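Side-chain contacts in purine nucleoside phosphorylase (Thermus thermophilus, PDB 6TK9), which catalyses the phosphorolysis of purine nucleosides such as inosine and guanosine, releasing the free base and ribose 1-phosphate: residues 132-137 and 197-202; 11-16 and 42-47. All coordinates share one frame; numbering follows the deposited sequence.

Overall arrangement
From the N terminus, interaction 2 sets the residues around the C-terminal part of helix 4-14 against strand 39-45, closing a loop of 25 residues that includes strand 23-27. Only after that loop is complete does interaction 1 open. There residues 132-137, of and beyond strand 124-133, meet helix 194-202, and the 59 residues between include helix 161-173 and strand 179-185. The two loops follow one another in series, neither nesting nor crossing. The centres of the two contacts lie about 36 Å apart, on opposite sides of the chain's centre, yet both reach the same mixed sheet. Interaction 2 faces no other chain, whereas interaction 1 lies among neighbouring subunits of the six-chain assembly.

Interaction 1. Residues 132-137 and 197-202; sequences INFAGA and LRLLRE
Phe134 lays one face of its ring against Leu199 and Leu200 where residues 132-137, on and after strand 124-133 of the phosphorylase-superfamily sheet, face helix 194-202. The tight part includes a CH-pi contact: Leu200 CD2 sits 4.3 Å from the centroid of the Phe134 ring, 24° off the ring normal. It is displaced toward the rim at the CB end of the ring, so that the methyl covers the root of the aromatic group as well as its face. Over the same face, toward the far end of the ring, Leu199 CD2 lies 4.0 Å from Phe134 CZ. With CG of Phe134 anti to the backbone N (chi1 -161°), the ring reaches across to the helix. Leucine suits both helical positions because its branched end can set one methyl on a flat surface; Leu200 also packs on Ile208 of strand 207-209. Phenylalanine offers a broad apolar face without a polar group to satisfy, and it meets Phe134 of two neighbouring subunits, so the contact contributes to an apolar interface between chains. No hydrogen bond joins the two segments, and the buried area is modest, 149 Å².

The margin of the contact is looser. Ile132 points toward the helix, but Ile132 CD1 stays 5.2 Å from Leu200 O; the side chain packs instead on Val182 and on Leu199 of a second subunit. On the other side of the helix, the partly exposed Arg201 faces away from this packing, and its NH1 forms a salt bridge with Glu239 OE2.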
ATOM      1  N   ILE A 132     -10.268 -13.989   1.583  1.00 34.79           N
ATOM      2  CA  ILE A 132      -8.917 -14.006   0.964  1.00 37.83           C
ATOM      3  C   ILE A 132      -8.329 -15.373   1.285  1.00 37.83           C
ATOM      4  O   ILE A 132      -8.387 -15.744   2.482  1.00 36.29           O
ATOM      5  CB  ILE A 132      -8.044 -12.872   1.526  1.00 40.48           C
ATOM      6  CG1 ILE A 132      -8.388 -11.518   0.895  1.00 42.20           C
ATOM      7  CG2 ILE A 132      -6.571 -13.220   1.359  1.00 45.61           C
ATOM      8  CD1 ILE A 132      -7.718 -10.325   1.588  1.00 43.19           C
ATOM      9  N   ASN A 133      -7.783 -16.071   0.283  1.00 35.24           N
ATOM     10  CA  ASN A 133      -7.095 -17.372   0.495  1.00 33.79           C
ATOM     11  C   ASN A 133      -5.593 -17.115   0.530  1.00 33.07           C
ATOM     12  O   ASN A 133      -5.049 -16.892  -0.542  1.00 39.56           O
ATOM     13  CB  ASN A 133      -7.490 -18.399  -0.567  1.00 33.59           C
ATOM     14  CG  ASN A 133      -6.816 -19.741  -0.406  1.00 29.81           C
ATOM     15  OD1 ASN A 133      -7.120 -20.662  -1.139  1.00 27.82           O
ATOM     16  ND2 ASN A 133      -5.943 -19.883   0.573  1.00 30.34           N
ATOM     17  N   PHE A 134      -4.976 -17.148   1.716  1.00 35.52           N
ATOM     18  CA  PHE A 134      -3.504 -17.031   1.931  1.00 35.90           C
ATOM     19  C   PHE A 134      -2.929 -18.362   2.426  1.00 36.91           C
ATOM     20  O   PHE A 134      -1.844 -18.353   3.022  1.00 41.56           O
ATOM     21  CB  PHE A 134      -3.188 -15.929   2.950  1.00 38.40           C
ATOM     22  CG  PHE A 134      -1.772 -15.416   2.911  1.00 37.63           C
ATOM     23  CD1 PHE A 134      -1.312 -14.677   1.834  1.00 40.17           C
ATOM     24  CD2 PHE A 134      -0.891 -15.698   3.939  1.00 38.57           C
ATOM     25  CE1 PHE A 134      -0.014 -14.194   1.810  1.00 40.51           C
ATOM     26  CE2 PHE A 134       0.413 -15.229   3.911  1.00 39.34           C
ATOM     27  CZ  PHE A 134       0.845 -14.469   2.854  1.00 40.76           C
ATOM     28  N   ALA A 135      -3.624 -19.479   2.185  1.00 38.12           N
ATOM     29  CA  ALA A 135      -3.237 -20.838   2.643  1.00 38.33           C
ATOM     30  C   ALA A 135      -2.533 -21.632   1.530  1.00 38.09           C
ATOM     31  O   ALA A 135      -1.861 -22.622   1.855  1.00 40.71           O
ATOM     32  CB  ALA A 135      -4.467 -21.549   3.137  1.00 38.28           C
ATOM     33  N   GLY A 136      -2.692 -21.237   0.263  1.00 36.48           N
ATOM     34  CA  GLY A 136      -1.997 -21.865  -0.877  1.00 37.95           C
ATOM     35  C   GLY A 136      -2.573 -23.224  -1.231  1.00 39.37           C
ATOM     36  O   GLY A 136      -1.862 -24.048  -1.816  1.00 35.19           O
ATOM     37  N   ALA A 137      -3.849 -23.444  -0.924  1.00 45.41           N
ATOM     38  CA  ALA A 137      -4.567 -24.717  -1.184  1.00 42.75           C
ATOM     39  C   ALA A 137      -6.008 -24.420  -1.613  1.00 41.76           C
ATOM     40  O   ALA A 137      -6.584 -23.399  -1.187  1.00 45.60           O
ATOM     41  CB  ALA A 137      -4.509 -25.601   0.038  1.00 44.77           C
ATOM     42  N   LEU A 197       0.426 -10.474  10.505  1.00 36.29           N
ATOM     43  CA  LEU A 197      -0.878  -9.828  10.807  1.00 38.09           C
ATOM     44  C   LEU A 197      -0.949  -8.511  10.029  1.00 42.14           C
ATOM     45  O   LEU A 197      -2.000  -8.251   9.382  1.00 43.17           O
ATOM     46  CB  LEU A 197      -1.049  -9.576  12.303  1.00 39.20           C
ATOM     47  CG  LEU A 197      -1.282 -10.797  13.196  1.00 39.79           C
ATOM     48  CD1 LEU A 197      -1.359 -10.346  14.654  1.00 34.27           C
ATOM     49  CD2 LEU A 197      -2.543 -11.562  12.796  1.00 40.44           C
ATOM     50  N   ARG A 198       0.132  -7.722  10.073  1.00 43.91           N
ATOM     51  CA  ARG A 198       0.203  -6.410   9.388  1.00 44.90           C
ATOM     52  C   ARG A 198      -0.012  -6.655   7.901  1.00 41.05           C
ATOM     53  O   ARG A 198      -0.843  -5.953   7.308  1.00 35.37           O
ATOM     54  CB  ARG A 198       1.527  -5.682   9.632  1.00 51.93           C
ATOM     55  CG  ARG A 198       1.446  -4.198   9.301  1.00 64.71           C
ATOM     56  CD  ARG A 198       2.739  -3.440   9.542  1.00 78.98           C
ATOM     57  NE  ARG A 198       2.771  -2.182   8.794  1.00 88.40           N
ATOM     58  CZ  ARG A 198       3.841  -1.670   8.183  1.00 99.33           C
ATOM     59  NH1 ARG A 198       5.004  -2.308   8.196  1.00 97.13           N
ATOM     60  NH2 ARG A 198       3.736  -0.519   7.540  1.00101.54           N
ATOM     61  N   LEU A 199       0.685  -7.651   7.356  1.00 39.99           N
ATOM     62  CA  LEU A 199       0.627  -8.000   5.917  1.00 43.84           C
ATOM     63  C   LEU A 199      -0.842  -8.273   5.539  1.00 44.25           C
ATOM     64  O   LEU A 199      -1.302  -7.694   4.520  1.00 44.21           O
ATOM     65  CB  LEU A 199       1.581  -9.176   5.687  1.00 46.83           C
ATOM     66  CG  LEU A 199       1.345 -10.064   4.465  1.00 48.88           C
ATOM     67  CD1 LEU A 199       2.616 -10.845   4.144  1.00 49.19           C
ATOM     68  CD2 LEU A 199       0.192 -11.019   4.684  1.00 50.13           C
ATOM     69  N   LEU A 200      -1.598  -9.015   6.358  1.00 40.95           N
ATOM     70  CA  LEU A 200      -2.987  -9.448   5.996  1.00 43.29           C
ATOM     71  C   LEU A 200      -3.976  -8.287   6.159  1.00 42.39           C
ATOM     72  O   LEU A 200      -4.919  -8.207   5.362  1.00 42.47           O
ATOM     73  CB  LEU A 200      -3.433 -10.639   6.850  1.00 43.19           C
ATOM     74  CG  LEU A 200      -2.676 -11.939   6.606  1.00 40.77           C
ATOM     75  CD1 LEU A 200      -2.950 -12.928   7.723  1.00 40.25           C
ATOM     76  CD2 LEU A 200      -3.035 -12.507   5.254  1.00 40.83           C
ATOM     77  N   ARG A 201      -3.792  -7.428   7.157  1.00 43.75           N
ATOM     78  CA  ARG A 201      -4.649  -6.225   7.321  1.00 49.12           C
ATOM     79  C   ARG A 201      -4.509  -5.349   6.063  1.00 47.74           C
ATOM     80  O   ARG A 201      -5.547  -4.933   5.503  1.00 42.13           O
ATOM     81  CB  ARG A 201      -4.300  -5.473   8.610  1.00 52.29           C
ATOM     82  CG  ARG A 201      -5.412  -4.560   9.119  1.00 60.00           C
ATOM     83  CD  ARG A 201      -5.064  -3.778  10.382  1.00 62.18           C
ATOM     84  NE  ARG A 201      -3.739  -3.189  10.235  1.00 62.98           N
ATOM     85  CZ  ARG A 201      -2.867  -2.996  11.213  1.00 62.36           C
ATOM     86  NH1 ARG A 201      -3.169  -3.309  12.462  1.00 74.78           N
ATOM     87  NH2 ARG A 201      -1.686  -2.487  10.926  1.00 61.72           N
ATOM     88  N   GLU A 202      -3.275  -5.135   5.599  1.00 52.80           N
ATOM     89  CA  GLU A 202      -2.934  -4.105   4.582  1.00 56.85           C
ATOM     90  C   GLU A 202      -3.344  -4.636   3.193  1.00 55.17           C
ATOM     91  O   GLU A 202      -3.712  -3.787   2.346  1.00 54.29           O
ATOM     92  CB  GLU A 202      -1.494  -3.620   4.840  1.00 69.93           C
ATOM     93  CG  GLU A 202      -0.517  -3.746   3.671  1.00 84.30           C
ATOM     94  CD  GLU A 202       0.921  -3.286   3.944  1.00 93.31           C
ATOM     95  OE1 GLU A 202       1.704  -4.049   4.583  1.00 86.67           O
ATOM     96  OE2 GLU A 202       1.276  -2.166   3.496  1.00 83.15           O
TER

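Interaction 2. Residues 11-16 and 42-47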
ATOM      1  N   ALA A  11     -25.836 -42.298   1.728  1.00 55.61           N
ATOM      2  CA  ALA A  11     -26.515 -43.598   1.966  1.00 52.79           C
ATOM      3  C   ALA A  11     -26.354 -44.046   3.429  1.00 51.46           C
ATOM      4  O   ALA A  11     -27.346 -44.511   4.014  1.00 51.51           O
ATOM      5  CB  ALA A  11     -25.991 -44.643   1.007  1.00 48.81           C
ATOM      6  N   TYR A  12     -25.162 -43.934   4.015  1.00 52.38           N
ATOM      7  CA  TYR A  12     -24.938 -44.379   5.415  1.00 51.53           C
ATOM      8  C   TYR A  12     -25.818 -43.542   6.352  1.00 54.05           C
ATOM      9  O   TYR A  12     -26.354 -44.137   7.314  1.00 55.00           O
ATOM     10  CB  TYR A  12     -23.462 -44.350   5.813  1.00 47.60           C
ATOM     11  CG  TYR A  12     -23.239 -44.799   7.234  1.00 48.23           C
ATOM     12  CD1 TYR A  12     -23.136 -46.143   7.559  1.00 47.87           C
ATOM     13  CD2 TYR A  12     -23.173 -43.878   8.268  1.00 49.19           C
ATOM     14  CE1 TYR A  12     -22.955 -46.557   8.872  1.00 48.21           C
ATOM     15  CE2 TYR A  12     -23.000 -44.275   9.585  1.00 49.11           C
ATOM     16  CZ  TYR A  12     -22.904 -45.622   9.895  1.00 49.87           C
ATOM     17  OH  TYR A  12     -22.734 -46.005  11.200  1.00 48.75           O
ATOM     18  N   VAL A  13     -25.996 -42.241   6.075  1.00 53.68           N
ATOM     19  CA  VAL A  13     -26.820 -41.328   6.926  1.00 54.86           C
ATOM     20  C   VAL A  13     -28.300 -41.696   6.726  1.00 57.96           C
ATOM     21  O   VAL A  13     -29.028 -41.820   7.733  1.00 65.01           O
ATOM     22  CB  VAL A  13     -26.531 -39.837   6.657  1.00 52.78           C
ATOM     23  CG1 VAL A  13     -27.485 -38.932   7.416  1.00 47.16           C
ATOM     24  CG2 VAL A  13     -25.102 -39.455   7.013  1.00 51.68           C
ATOM     25  N   ARG A  14     -28.719 -41.918   5.481  1.00 58.05           N
ATOM     26  CA  ARG A  14     -30.083 -42.397   5.129  1.00 55.79           C
ATOM     27  C   ARG A  14     -30.330 -43.799   5.720  1.00 55.12           C
ATOM     28  O   ARG A  14     -31.498 -44.166   5.862  1.00 61.32           O
ATOM     29  CB  ARG A  14     -30.289 -42.343   3.611  1.00 55.86           C
ATOM     30  CG  ARG A  14     -30.509 -40.934   3.063  1.00 61.70           C
ATOM     31  CD  ARG A  14     -30.595 -40.911   1.538  1.00 64.73           C
ATOM     32  NE  ARG A  14     -30.816 -39.593   0.930  1.00 69.71           N
ATOM     33  CZ  ARG A  14     -30.637 -39.285  -0.372  1.00 63.06           C
ATOM     34  NH1 ARG A  14     -30.213 -40.189  -1.243  1.00 57.60           N
ATOM     35  NH2 ARG A  14     -30.874 -38.054  -0.800  1.00 58.63           N
ATOM     36  N   SER A  15     -29.296 -44.550   6.094  1.00 55.66           N
ATOM     37  CA  SER A  15     -29.442 -45.857   6.791  1.00 56.00           C
ATOM     38  C   SER A  15     -29.878 -45.598   8.231  1.00 56.34           C
ATOM     39  O   SER A  15     -30.342 -46.547   8.856  1.00 66.17           O
ATOM     40  CB  SER A  15     -28.174 -46.713   6.759  1.00 55.24           C
ATOM     41  OG  SER A  15     -27.390 -46.549   7.949  1.00 53.70           O
ATOM     42  N   LYS A  16     -29.689 -44.381   8.744  1.00 57.88           N
ATOM     43  CA  LYS A  16     -30.034 -44.013  10.145  1.00 58.45           C
ATOM     44  C   LYS A  16     -31.331 -43.199  10.185  1.00 57.90           C
ATOM     45  O   LYS A  16     -31.959 -43.178  11.258  1.00 59.31           O
ATOM     46  CB  LYS A  16     -28.921 -43.198  10.808  1.00 58.22           C
ATOM     47  CG  LYS A  16     -27.563 -43.877  10.855  1.00 64.05           C
ATOM     48  CD  LYS A  16     -27.549 -45.194  11.603  1.00 64.94           C
ATOM     49  CE  LYS A  16     -26.249 -45.947  11.435  1.00 60.66           C
ATOM     50  NZ  LYS A  16     -26.065 -46.917  12.532  1.00 61.95           N
ATOM     51  N   ALA A  42     -31.150 -37.724  14.576  1.00 44.65           N
ATOM     52  CA  ALA A  42     -29.913 -38.534  14.439  1.00 45.51           C
ATOM     53  C   ALA A  42     -28.720 -37.774  15.017  1.00 46.88           C
ATOM     54  O   ALA A  42     -28.740 -36.529  14.991  1.00 48.53           O
ATOM     55  CB  ALA A  42     -29.649 -38.863  12.993  1.00 49.10           C
ATOM     56  N   GLU A  43     -27.731 -38.518  15.513  1.00 44.84           N
ATOM     57  CA  GLU A  43     -26.451 -38.008  16.065  1.00 50.80           C
ATOM     58  C   GLU A  43     -25.363 -39.038  15.720  1.00 55.44           C
ATOM     59  O   GLU A  43     -25.213 -40.018  16.482  1.00 60.90           O
ATOM     60  CB  GLU A  43     -26.572 -37.732  17.569  1.00 52.19           C
ATOM     61  CG  GLU A  43     -25.252 -37.351  18.245  1.00 56.53           C
ATOM     62  CD  GLU A  43     -25.352 -36.646  19.597  1.00 59.11           C
ATOM     63  OE1 GLU A  43     -26.476 -36.510  20.108  1.00 62.85           O
ATOM     64  OE2 GLU A  43     -24.298 -36.225  20.139  1.00 59.38           O
ATOM     65  N   ILE A  44     -24.651 -38.828  14.605  1.00 52.34           N
ATOM     66  CA  ILE A  44     -23.601 -39.745  14.071  1.00 48.12           C
ATOM     67  C   ILE A  44     -22.220 -39.110  14.223  1.00 47.03           C
ATOM     68  O   ILE A  44     -21.914 -38.119  13.564  1.00 47.97           O
ATOM     69  CB  ILE A  44     -23.896 -40.075  12.601  1.00 49.38           C
ATOM     70  CG1 ILE A  44     -25.387 -40.336  12.354  1.00 48.13           C
ATOM     71  CG2 ILE A  44     -23.019 -41.237  12.157  1.00 51.32           C
ATOM     72  CD1 ILE A  44     -25.822 -40.064  10.943  1.00 49.00           C
ATOM     73  N   PRO A  45     -21.308 -39.691  15.031  1.00 48.18           N
ATOM     74  CA  PRO A  45     -19.918 -39.236  15.051  1.00 47.36           C
ATOM     75  C   PRO A  45     -19.253 -39.425  13.676  1.00 47.99           C
ATOM     76  O   PRO A  45     -19.621 -40.334  12.943  1.00 50.99           O
ATOM     77  CB  PRO A  45     -19.213 -40.086  16.115  1.00 47.87           C
ATOM     78  CG  PRO A  45     -20.192 -41.190  16.489  1.00 49.35           C
ATOM     79  CD  PRO A  45     -21.545 -40.839  15.910  1.00 46.70           C
ATOM     80  N   TYR A  46     -18.288 -38.564  13.352  1.00 47.31           N
ATOM     81  CA  TYR A  46     -17.661 -38.466  12.006  1.00 46.17           C
ATOM     82  C   TYR A  46     -16.969 -39.792  11.659  1.00 48.85           C
ATOM     83  O   TYR A  46     -17.120 -40.255  10.491  1.00 43.15           O
ATOM     84  CB  TYR A  46     -16.731 -37.256  11.970  1.00 44.98           C
ATOM     85  CG  TYR A  46     -17.405 -35.903  12.007  1.00 45.36           C
ATOM     86  CD1 TYR A  46     -18.767 -35.750  11.792  1.00 40.91           C
ATOM     87  CD2 TYR A  46     -16.651 -34.749  12.185  1.00 45.94           C
ATOM     88  CE1 TYR A  46     -19.364 -34.499  11.821  1.00 42.97           C
ATOM     89  CE2 TYR A  46     -17.228 -33.491  12.190  1.00 45.04           C
ATOM     90  CZ  TYR A  46     -18.592 -33.365  11.998  1.00 43.25           C
ATOM     91  OH  TYR A  46     -19.162 -32.128  12.003  1.00 40.88           O
ATOM     92  N   GLY A  47     -16.316 -40.410  12.662  1.00 45.27           N
ATOM     93  CA  GLY A  47     -15.548 -41.663  12.543  1.00 46.84           C
ATOM     94  C   GLY A  47     -16.338 -42.815  11.943  1.00 45.88           C
ATOM     95  O   GLY A  47     -15.712 -43.703  11.366  1.00 49.92           O
TER
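Ile44 reaches helix 4-14 with both of its branches: CG1 stands anti to the carbonyl carbon (chi1 -42°), carrying CD1 toward Val13 and Lys16, while CG2 turns to Tyr12. On the helix, Tyr12 has CG trans to its backbone N (chi1 180°), which brings the ring alongside the isoleucine. The tyrosine and isoleucine run antiparallel to one another, and Ile44 CG2 meets the edge of the ring in its plane, 4.0 Å from Tyr12 CE2. Ile44 CD1 rests against both methyls of Val13, 4.0 Å from Val13 CG2 and almost as near Val13 CG1. A beta-branched isoleucine suits the strand, since one residue presents two separate apolar branches, and compact valine fills the buried side of the helix.

Lys16 makes a looser contact at the solvent margin. Its CB points toward the strand and Lys16 CG comes within 4.2 Å of Ile44 CD1, but a bend at chi2 leads the chain away, so that the methylenes shelter the isoleucine while the charged end remains at the exposed surface. Just before it, Ser15 OG donates a hydrogen bond of 2.7 Å to Tyr12 O, adding to the weak bond from Ser15 N at the same carbonyl near the C-terminal part of the helix.

This is plain apolar packing of the N-terminal helix on the sheet. Strand 39-45 runs antiparallel to strand 63-66, with Ile44 bonded through its backbone to Leu64; Val13 also touches Leu66 of that neighbour, so residues 12-16 span both strands, while the Tyr12 ring extends to Glu48 and Pro50 in the following loop.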